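Local coordinates for protein TetR family transcriptional regulator (Rhodococcus erythropolis, PDB 4ZA6) that probably represses transcription of the quorum-sensing signal degradation gene qsdA, acting as a DNA-binding regulator of the TetR family, at residues 11-16 / 30-35; 104-109 / 114-119; 64-69 / 82-87. All coordinates share one frame; numbering follows the deposited sequence.

Along the chain, interaction 1 closes first, then interaction 3, then interaction 2. Interactions 1 and 2 have centres 21 Å apart and nearest atoms about 10 Å apart, while interactions 2 and 3 have centres 19 Å apart and nearest atoms about 6 Å apart. Helix 47-69 relates them: it carries 64-69 of interaction 3, and its side chains touch helix 4-19 in interaction 1 and both segments of interaction 2. Interaction 1 is a surface contact, with the side chain of Leu-33 about 14 Å from a calcium ion. Interaction 2 is buried, with the side chain of Phe-106 about 4 Å from a methylpentanediol probably from the crystallisation liquor but which may mark a pocket.

Interaction 1 (11-16 / 30-35); sequences IDTAAS and AERLGV
Arg-32 turns an edge of its guanidinium group toward Ser-16, whose OG lies near the guanidinium plane, 4.0 Å from NH1. That gap is too long for a direct bond, and water 1 spans it: Arg-32 NH1 donates to the water at 3.0 Å. The same water is hydrogen-bonded to Ser-16 OG at 3.1 Å. Ser-16 OG also sits 3.0 Å from Thr-13 O, one turn back in its own helix, so the hydroxyl stays close to its backbone and meets the arginine through solvent. NH2, on the same guanidinium, forms a salt bridge with Glu-22.

The apolar half of the contact lies closer to the two backbones, which come nearest at the CA atoms of Thr-13 and Arg-32, 7.8 Å apart. Thr-13 brings its methyl at a slant against the arginine stem: CG2 is 4.0 Å from Arg-32 CD and equally near to CB. The rotamer sorts the two branches of the threonine. With CG2 anti to the backbone N and OG1 beside that N (chi1 -52°), the methyl faces the neighbouring helix while OG1 hydrogen-bonds to Arg-9 O. OG1 also borders Leu-33, whose CD2 lies 4.0 Å away where the two side chains run antiparallel past one another.

Helix 26-33 ends within segment 30-35 in a Schellman motif: Val-35 N bonds to Ala-30 O and Gly-34 N to Glu-31 O, with Gly-34 at positive phi (74°). The chain then turns toward helix 37-44, consistent with the helix-turn-helix of TetR regulators. Chemically, helix 4-19 is joined to this element by aliphatic contact around Thr-13 and one water bridge, a thin interface in which the arginine's charge is probably balanced by Glu-22 rather than by anything in 11-16.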
loop_
_atom_site.group_PDB
_atom_site.type_symbol
_atom_site.label_atom_id
_atom_site.label_comp_id
_atom_site.label_asym_id
_atom_site.label_seq_id
_atom_site.Cartn_x
_atom_site.Cartn_y
_atom_site.Cartn_z
ATOM N N ILE A 11 -15.944 7.615 0.234
ATOM C CA ILE A 11 -14.834 6.673 -0.001
ATOM C C ILE A 11 -15.358 5.344 -0.539
ATOM O O ILE A 11 -14.788 4.806 -1.489
ATOM C CB ILE A 11 -13.938 6.480 1.246
ATOM C CG1 ILE A 11 -13.422 7.834 1.785
ATOM C CG2 ILE A 11 -12.785 5.477 0.970
ATOM C CD1 ILE A 11 -12.898 7.751 3.220
ATOM N N ASP A 12 -16.455 4.828 0.049
ATOM C CA ASP A 12 -17.044 3.579 -0.406
ATOM C C ASP A 12 -17.449 3.634 -1.871
ATOM O O ASP A 12 -17.224 2.663 -2.600
ATOM C CB ASP A 12 -18.234 3.169 0.475
ATOM C CG ASP A 12 -17.850 2.714 1.871
ATOM O OD1 ASP A 12 -16.631 2.647 2.167
ATOM O OD2 ASP A 12 -18.761 2.404 2.664
ATOM N N THR A 13 -18.034 4.764 -2.304
ATOM C CA THR A 13 -18.466 4.964 -3.685
ATOM C C THR A 13 -17.256 5.075 -4.592
ATOM O O THR A 13 -17.224 4.434 -5.636
ATOM C CB THR A 13 -19.494 6.127 -3.776
ATOM O OG1 THR A 13 -20.552 5.893 -2.820
ATOM C CG2 THR A 13 -20.096 6.271 -5.163
ATOM N N ALA A 14 -16.251 5.860 -4.179
ATOM C CA ALA A 14 -14.992 6.035 -4.929
ATOM C C ALA A 14 -14.235 4.690 -5.070
ATOM O O ALA A 14 -13.751 4.382 -6.148
ATOM C CB ALA A 14 -14.125 7.071 -4.250
ATOM N N ALA A 15 -14.224 3.866 -4.004
ATOM C CA ALA A 15 -13.627 2.526 -3.970
ATOM C C ALA A 15 -14.335 1.584 -4.951
ATOM O O ALA A 15 -13.652 0.801 -5.614
ATOM C CB ALA A 15 -13.678 1.958 -2.554
ATOM N N SER A 16 -15.679 1.689 -5.097
ATOM C CA SER A 16 -16.407 0.847 -6.064
ATOM C C SER A 16 -16.022 1.182 -7.516
ATOM O O SER A 16 -15.956 0.290 -8.352
ATOM C CB SER A 16 -17.923 0.898 -5.846
ATOM O OG SER A 16 -18.591 1.901 -6.600
ATOM N N ALA A 30 -19.872 12.940 -7.348
ATOM C CA ALA A 30 -20.787 13.905 -6.725
ATOM C C ALA A 30 -22.250 13.594 -7.082
ATOM O O ALA A 30 -23.132 13.661 -6.213
ATOM C CB ALA A 30 -20.416 15.311 -7.167
ATOM N N GLU A 31 -22.511 13.216 -8.356
ATOM C CA GLU A 31 -23.863 12.870 -8.815
ATOM C C GLU A 31 -24.352 11.600 -8.110
ATOM O O GLU A 31 -25.469 11.584 -7.627
ATOM C CB GLU A 31 -23.897 12.715 -10.360
ATOM C CG GLU A 31 -25.257 12.352 -10.948
ATOM C CD GLU A 31 -25.436 12.790 -12.389
ATOM O OE1 GLU A 31 -25.175 11.984 -13.312
ATOM O OE2 GLU A 31 -25.849 13.954 -12.591
ATOM N N ARG A 32 -23.500 10.555 -8.013
ATOM C CA ARG A 32 -23.853 9.299 -7.309
ATOM C C ARG A 32 -24.180 9.532 -5.827
ATOM O O ARG A 32 -25.091 8.901 -5.285
ATOM C CB ARG A 32 -22.736 8.253 -7.441
ATOM C CG ARG A 32 -22.742 7.521 -8.769
ATOM C CD ARG A 32 -21.620 6.524 -8.817
ATOM N NE ARG A 32 -21.507 5.904 -10.133
ATOM C CZ ARG A 32 -20.682 4.904 -10.420
ATOM N NH1 ARG A 32 -19.913 4.379 -9.478
ATOM N NH2 ARG A 32 -20.642 4.402 -11.646
ATOM N N LEU A 33 -23.453 10.453 -5.187
ATOM C CA LEU A 33 -23.670 10.812 -3.785
ATOM C C LEU A 33 -24.862 11.735 -3.557
ATOM O O LEU A 33 -25.340 11.863 -2.423
ATOM C CB LEU A 33 -22.407 11.453 -3.210
ATOM C CG LEU A 33 -21.241 10.513 -2.913
ATOM C CD1 LEU A 33 -19.999 11.302 -2.627
ATOM C CD2 LEU A 33 -21.542 9.605 -1.722
ATOM N N GLY A 34 -25.316 12.381 -4.622
ATOM C CA GLY A 34 -26.390 13.354 -4.562
ATOM C C GLY A 34 -25.904 14.650 -3.937
ATOM O O GLY A 34 -26.667 15.328 -3.241
ATOM N N VAL A 35 -24.628 14.996 -4.178
ATOM C CA VAL A 35 -24.042 16.236 -3.643
ATOM C C VAL A 35 -23.445 17.117 -4.752
ATOM O O VAL A 35 -23.119 16.625 -5.821
ATOM C CB VAL A 35 -23.017 16.017 -2.492
ATOM C CG1 VAL A 35 -23.655 15.307 -1.308
ATOM C CG2 VAL A 35 -21.770 15.268 -2.976
HETATM O O HOH W 1 -18.820 1.631 -9.660
#

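Interaction 2 (104-109 / 114-119)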
loop_
_atom_site.group_PDB
_atom_site.type_symbol
_atom_site.label_atom_id
_atom_site.label_comp_id
_atom_site.label_asym_id
_atom_site.label_seq_id
_atom_site.Cartn_x
_atom_site.Cartn_y
_atom_site.Cartn_z
ATOM N N MET A 104 1.525 8.540 -13.891
ATOM C CA MET A 104 2.119 9.660 -13.152
ATOM C C MET A 104 1.381 9.963 -11.850
ATOM O O MET A 104 2.026 10.267 -10.844
ATOM C CB MET A 104 2.211 10.920 -14.032
ATOM C CG MET A 104 3.193 10.779 -15.192
ATOM S SD MET A 104 3.440 12.330 -16.107
ATOM C CE MET A 104 4.456 13.253 -14.917
ATOM N N VAL A 105 0.036 9.870 -11.856
ATOM C CA VAL A 105 -0.774 10.079 -10.645
ATOM C C VAL A 105 -0.391 8.998 -9.664
ATOM O O VAL A 105 -0.084 9.307 -8.514
ATOM C CB VAL A 105 -2.305 10.071 -10.945
ATOM C CG1 VAL A 105 -3.133 10.024 -9.664
ATOM C CG2 VAL A 105 -2.709 11.284 -11.777
ATOM N N PHE A 106 -0.355 7.724 -10.130
ATOM C CA PHE A 106 -0.010 6.602 -9.262
ATOM C C PHE A 106 1.423 6.663 -8.697
ATOM O O PHE A 106 1.607 6.368 -7.505
ATOM C CB PHE A 106 -0.299 5.236 -9.923
ATOM C CG PHE A 106 -0.097 4.108 -8.945
ATOM C CD1 PHE A 106 -1.027 3.862 -7.945
ATOM C CD2 PHE A 106 1.087 3.380 -8.934
ATOM C CE1 PHE A 106 -0.795 2.870 -6.976
ATOM C CE2 PHE A 106 1.299 2.368 -7.991
ATOM C CZ PHE A 106 0.359 2.128 -7.010
ATOM N N ILE A 107 2.417 7.047 -9.521
ATOM C CA ILE A 107 3.803 7.144 -9.042
ATOM C C ILE A 107 3.834 8.069 -7.831
ATOM O O ILE A 107 4.422 7.721 -6.795
ATOM C CB ILE A 107 4.818 7.576 -10.145
ATOM C CG1 ILE A 107 5.003 6.461 -11.215
ATOM C CG2 ILE A 107 6.193 7.897 -9.492
ATOM C CD1 ILE A 107 5.663 6.935 -12.559
ATOM N N LYS A 108 3.141 9.225 -7.955
ATOM C CA LYS A 108 3.017 10.247 -6.916
ATOM C C LYS A 108 2.335 9.711 -5.661
ATOM O O LYS A 108 2.861 9.883 -4.565
ATOM C CB LYS A 108 2.287 11.482 -7.471
ATOM C CG LYS A 108 2.139 12.625 -6.489
ATOM C CD LYS A 108 1.717 13.895 -7.187
ATOM C CE LYS A 108 1.764 15.052 -6.239
ATOM N NZ LYS A 108 0.506 15.204 -5.447
ATOM N N LEU A 109 1.169 9.080 -5.808
ATOM C CA LEU A 109 0.431 8.530 -4.655
ATOM C C LEU A 109 1.153 7.385 -3.909
ATOM O O LEU A 109 1.056 7.280 -2.685
ATOM C CB LEU A 109 -0.962 8.056 -5.122
ATOM C CG LEU A 109 -1.898 9.127 -5.667
ATOM C CD1 LEU A 109 -3.205 8.511 -6.104
ATOM C CD2 LEU A 109 -2.164 10.210 -4.644
ATOM N N GLY A 114 2.873 10.117 1.510
ATOM C CA GLY A 114 1.438 10.351 1.380
ATOM C C GLY A 114 0.679 9.208 2.012
ATOM O O GLY A 114 1.257 8.449 2.793
ATOM N N SER A 115 -0.601 9.061 1.649
ATOM C CA SER A 115 -1.507 8.056 2.187
ATOM C C SER A 115 -1.035 6.592 2.114
ATOM O O SER A 115 -1.010 5.902 3.143
ATOM C CB SER A 115 -2.901 8.243 1.603
ATOM O OG SER A 115 -3.450 9.468 2.056
ATOM N N ILE A 116 -0.634 6.131 0.927
ATOM C CA ILE A 116 -0.162 4.749 0.723
ATOM C C ILE A 116 1.077 4.427 1.576
ATOM O O ILE A 116 1.043 3.445 2.323
ATOM C CB ILE A 116 0.046 4.433 -0.791
ATOM C CG1 ILE A 116 -1.309 4.541 -1.561
ATOM C CG2 ILE A 116 0.695 3.023 -0.975
ATOM C CD1 ILE A 116 -1.202 4.630 -3.069
ATOM N N GLU A 117 2.165 5.250 1.472
ATOM C CA GLU A 117 3.373 5.020 2.271
ATOM C C GLU A 117 3.116 5.101 3.776
ATOM O O GLU A 117 3.718 4.329 4.501
ATOM C CB GLU A 117 4.547 5.931 1.869
ATOM C CG GLU A 117 5.226 5.561 0.555
ATOM C CD GLU A 117 6.534 6.275 0.241
ATOM O OE1 GLU A 117 6.800 7.357 0.812
ATOM O OE2 GLU A 117 7.329 5.719 -0.542
ATOM N N SER A 118 2.229 6.011 4.254
ATOM C CA SER A 118 1.942 6.145 5.701
ATOM C C SER A 118 1.275 4.927 6.290
ATOM O O SER A 118 1.684 4.490 7.355
ATOM C CB SER A 118 1.081 7.373 5.998
ATOM O OG SER A 118 1.770 8.552 5.619
ATOM N N ILE A 119 0.235 4.390 5.631
ATOM C CA ILE A 119 -0.438 3.193 6.141
ATOM C C ILE A 119 0.488 1.970 6.029
ATOM O O ILE A 119 0.558 1.180 6.970
ATOM C CB ILE A 119 -1.854 2.980 5.524
ATOM C CG1 ILE A 119 -2.681 1.906 6.304
ATOM C CG2 ILE A 119 -1.787 2.646 4.021
ATOM C CD1 ILE A 119 -3.064 2.246 7.730
HETATM O O HOH W 2 2.303 7.580 -0.421
HETATM O O HOH W 3 -1.108 7.917 -1.310
#
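Leu-109 O, in the last turn of helix 103-111, is gripped by two waters and lies against the side chain of Ile-116. Water 2 donates to it at 2.6 Å and accepts from Glu-117 N at 3.0 Å. Water 3 also donates to Leu-109 O and accepts from Ile-116 N at 2.9 Å. One carbonyl near the end of a helix is thus tied through solvent to two backbone N-H groups in the first turn of the next.

The isoleucine side chain lies along this carbonyl oxygen, with CB, CG1 and CD1 all near it and Ile-116 CD1 closest to Leu-109 O at 3.5 Å. The apolar contact is made by the same CD1, which is 4.0 Å from Leu-109 CB and meets Phe-106 CE1 at 4.3 Å, obliquely to the ring. CG1 stands beside the backbone N of Ile-116 (chi1 -63°) with its chain extended, which carries CD1 across to the other helix. The Phe-106 ring packs edge-to-face with Tyr-159, while Leu-55 of helix 47-69 touches Ile-116.

At the N-cap, Gly-114 O receives two bonds from Ser-118: one from its N and one from its OG at 2.9 Å, the latter 47° above the carbonyl plane. Together these features make a tight turn between consecutive helices 103-111 and 115-133, capped at Gly-114, within the all-helical C-terminal domain of TetR regulators, the part of such proteins that usually binds ligand.

Interaction 3 (64-69 / 82-87); sequences RKAMSQ and FGRVMR
Two consecutive helices, 47-69 and 74-90, form a hairpin here, running roughly antiparallel; their short segments cross at 140° with axes 8.8 Å apart at closest approach. The small Ala-66 is consistent with so close an approach, its CA being 5.8 Å from the CA of Arg-84. Ala-66 CB touches Val-85 CG2 at 3.6 Å and also meets Arg-84 CB, so the alanine methyl sits against both residues.

From there the arginine reaches along toward the end of helix 47-69. Its chain is extended from CG to NE, passing Ala-66 O, and chi4 of -89° then turns the guanidinium so that one face meets Gln-69 O, which stands 3.3 Å above the plane and off toward the rim. NH2 is 3.4 Å from this oxygen, yet the angle is too poor for a hydrogen bond. NH1 meanwhile packs against Gln-69 CB at 3.6 Å, and the Gln-69 side-chain amide plane is tilted 57° from the guanidinium. A weak, long ion pair links NE to Asp-80.

Were Arg-84 an alanine, the guanidinium face over the Gln-69 backbone carbonyl would be lost, and that helix end would probably lack this positive charge. Chemically, the contact pairs a small aliphatic patch at Ala-66 with a guanidinium laid over Gln-69 O, where a cation over the last carbonyl of a helix would be expected to ease the negative pole.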
loop_
_atom_site.group_PDB
_atom_site.type_symbol
_atom_site.label_atom_id
_atom_site.label_comp_id
_atom_site.label_asym_id
_atom_site.label_seq_id
_atom_site.Cartn_x
_atom_site.Cartn_y
_atom_site.Cartn_z
ATOM N N ARG A 64 -3.415 -6.866 6.081
ATOM C CA ARG A 64 -4.144 -7.613 7.109
ATOM C C ARG A 64 -4.362 -9.048 6.698
ATOM O O ARG A 64 -4.274 -9.940 7.535
ATOM C CB ARG A 64 -5.500 -6.942 7.419
ATOM C CG ARG A 64 -5.387 -5.493 7.923
ATOM C CD ARG A 64 -4.991 -5.388 9.379
ATOM N NE ARG A 64 -4.903 -3.994 9.821
ATOM C CZ ARG A 64 -4.012 -3.561 10.698
ATOM N NH1 ARG A 64 -3.127 -4.396 11.220
ATOM N NH2 ARG A 64 -3.984 -2.283 11.048
ATOM N N LYS A 65 -4.676 -9.273 5.421
ATOM C CA LYS A 65 -4.888 -10.615 4.882
ATOM C C LYS A 65 -3.550 -11.348 4.904
ATOM O O LYS A 65 -3.465 -12.439 5.453
ATOM C CB LYS A 65 -5.470 -10.540 3.453
ATOM C CG LYS A 65 -5.871 -11.903 2.885
ATOM C CD LYS A 65 -6.355 -11.807 1.454
ATOM C CE LYS A 65 -6.673 -13.164 0.869
ATOM N NZ LYS A 65 -7.154 -13.069 -0.536
ATOM N N ALA A 66 -2.486 -10.712 4.413
ATOM C CA ALA A 66 -1.164 -11.333 4.410
ATOM C C ALA A 66 -0.670 -11.670 5.816
ATOM O O ALA A 66 -0.065 -12.715 5.983
ATOM C CB ALA A 66 -0.157 -10.453 3.688
ATOM N N MET A 67 -0.946 -10.809 6.817
ATOM C CA MET A 67 -0.555 -11.026 8.219
ATOM C C MET A 67 -1.230 -12.236 8.832
ATOM O O MET A 67 -0.622 -12.906 9.662
ATOM C CB MET A 67 -0.867 -9.795 9.079
ATOM C CG MET A 67 0.103 -8.644 8.905
ATOM S SD MET A 67 -0.609 -7.060 9.472
ATOM C CE MET A 67 -0.564 -7.301 11.249
ATOM N N SER A 68 -2.498 -12.492 8.474
ATOM C CA SER A 68 -3.240 -13.637 9.013
ATOM C C SER A 68 -2.836 -14.944 8.303
ATOM O O SER A 68 -2.918 -16.010 8.907
ATOM C CB SER A 68 -4.750 -13.398 8.920
ATOM O OG SER A 68 -5.206 -13.343 7.578
ATOM N N GLN A 69 -2.376 -14.853 7.032
ATOM C CA GLN A 69 -1.996 -16.026 6.225
ATOM C C GLN A 69 -0.504 -16.377 6.254
ATOM O O GLN A 69 -0.143 -17.519 5.961
ATOM C CB GLN A 69 -2.527 -15.890 4.786
ATOM C CG GLN A 69 -4.062 -16.026 4.727
ATOM C CD GLN A 69 -4.707 -15.821 3.379
ATOM O OE1 GLN A 69 -5.843 -16.252 3.141
ATOM N NE2 GLN A 69 -4.044 -15.106 2.488
ATOM N N PHE A 82 5.543 -9.634 3.483
ATOM C CA PHE A 82 5.945 -8.738 2.379
ATOM C C PHE A 82 5.882 -9.372 1.025
ATOM O O PHE A 82 5.457 -8.712 0.081
ATOM C CB PHE A 82 7.325 -8.099 2.625
ATOM C CG PHE A 82 7.185 -6.812 3.393
ATOM C CD1 PHE A 82 7.031 -5.600 2.726
ATOM C CD2 PHE A 82 7.146 -6.815 4.781
ATOM C CE1 PHE A 82 6.850 -4.415 3.432
ATOM C CE2 PHE A 82 6.938 -5.629 5.488
ATOM C CZ PHE A 82 6.798 -4.438 4.806
ATOM N N GLY A 83 6.317 -10.629 0.928
ATOM C CA GLY A 83 6.252 -11.386 -0.313
ATOM C C GLY A 83 4.811 -11.531 -0.768
ATOM O O GLY A 83 4.497 -11.273 -1.932
ATOM N N ARG A 84 3.908 -11.896 0.178
ATOM C CA ARG A 84 2.469 -12.055 -0.051
ATOM C C ARG A 84 1.826 -10.751 -0.512
ATOM O O ARG A 84 1.073 -10.760 -1.502
ATOM C CB ARG A 84 1.767 -12.557 1.214
ATOM C CG ARG A 84 1.920 -14.047 1.445
ATOM C CD ARG A 84 1.322 -14.468 2.773
ATOM N NE ARG A 84 1.575 -15.885 3.020
ATOM C CZ ARG A 84 0.774 -16.863 2.623
ATOM N NH1 ARG A 84 -0.343 -16.586 1.960
ATOM N NH2 ARG A 84 1.083 -18.125 2.880
ATOM N N VAL A 85 2.089 -9.638 0.218
ATOM C CA VAL A 85 1.552 -8.317 -0.104
ATOM C C VAL A 85 2.025 -7.920 -1.528
ATOM O O VAL A 85 1.204 -7.577 -2.366
ATOM C CB VAL A 85 1.947 -7.246 0.960
ATOM C CG1 VAL A 85 1.626 -5.829 0.469
ATOM C CG2 VAL A 85 1.246 -7.502 2.284
ATOM N N MET A 86 3.333 -8.017 -1.807
ATOM C CA MET A 86 3.870 -7.622 -3.117
ATOM C C MET A 86 3.311 -8.412 -4.296
ATOM O O MET A 86 2.997 -7.822 -5.331
ATOM C CB MET A 86 5.392 -7.612 -3.116
ATOM C CG MET A 86 5.948 -6.518 -2.255
ATOM S SD MET A 86 7.719 -6.314 -2.490
ATOM C CE MET A 86 8.362 -7.618 -1.409
ATOM N N ARG A 87 3.165 -9.731 -4.133
ATOM C CA ARG A 87 2.614 -10.586 -5.176
ATOM C C ARG A 87 1.127 -10.355 -5.362
ATOM O O ARG A 87 0.649 -10.445 -6.490
ATOM C CB ARG A 87 2.957 -12.058 -4.925
ATOM C CG ARG A 87 4.432 -12.325 -5.153
ATOM C CD ARG A 87 4.804 -13.792 -5.056
ATOM N NE ARG A 87 5.311 -14.100 -3.722
ATOM C CZ ARG A 87 6.596 -14.249 -3.412
ATOM N NH1 ARG A 87 7.527 -14.187 -4.353
ATOM N NH2 ARG A 87 6.954 -14.498 -2.164
#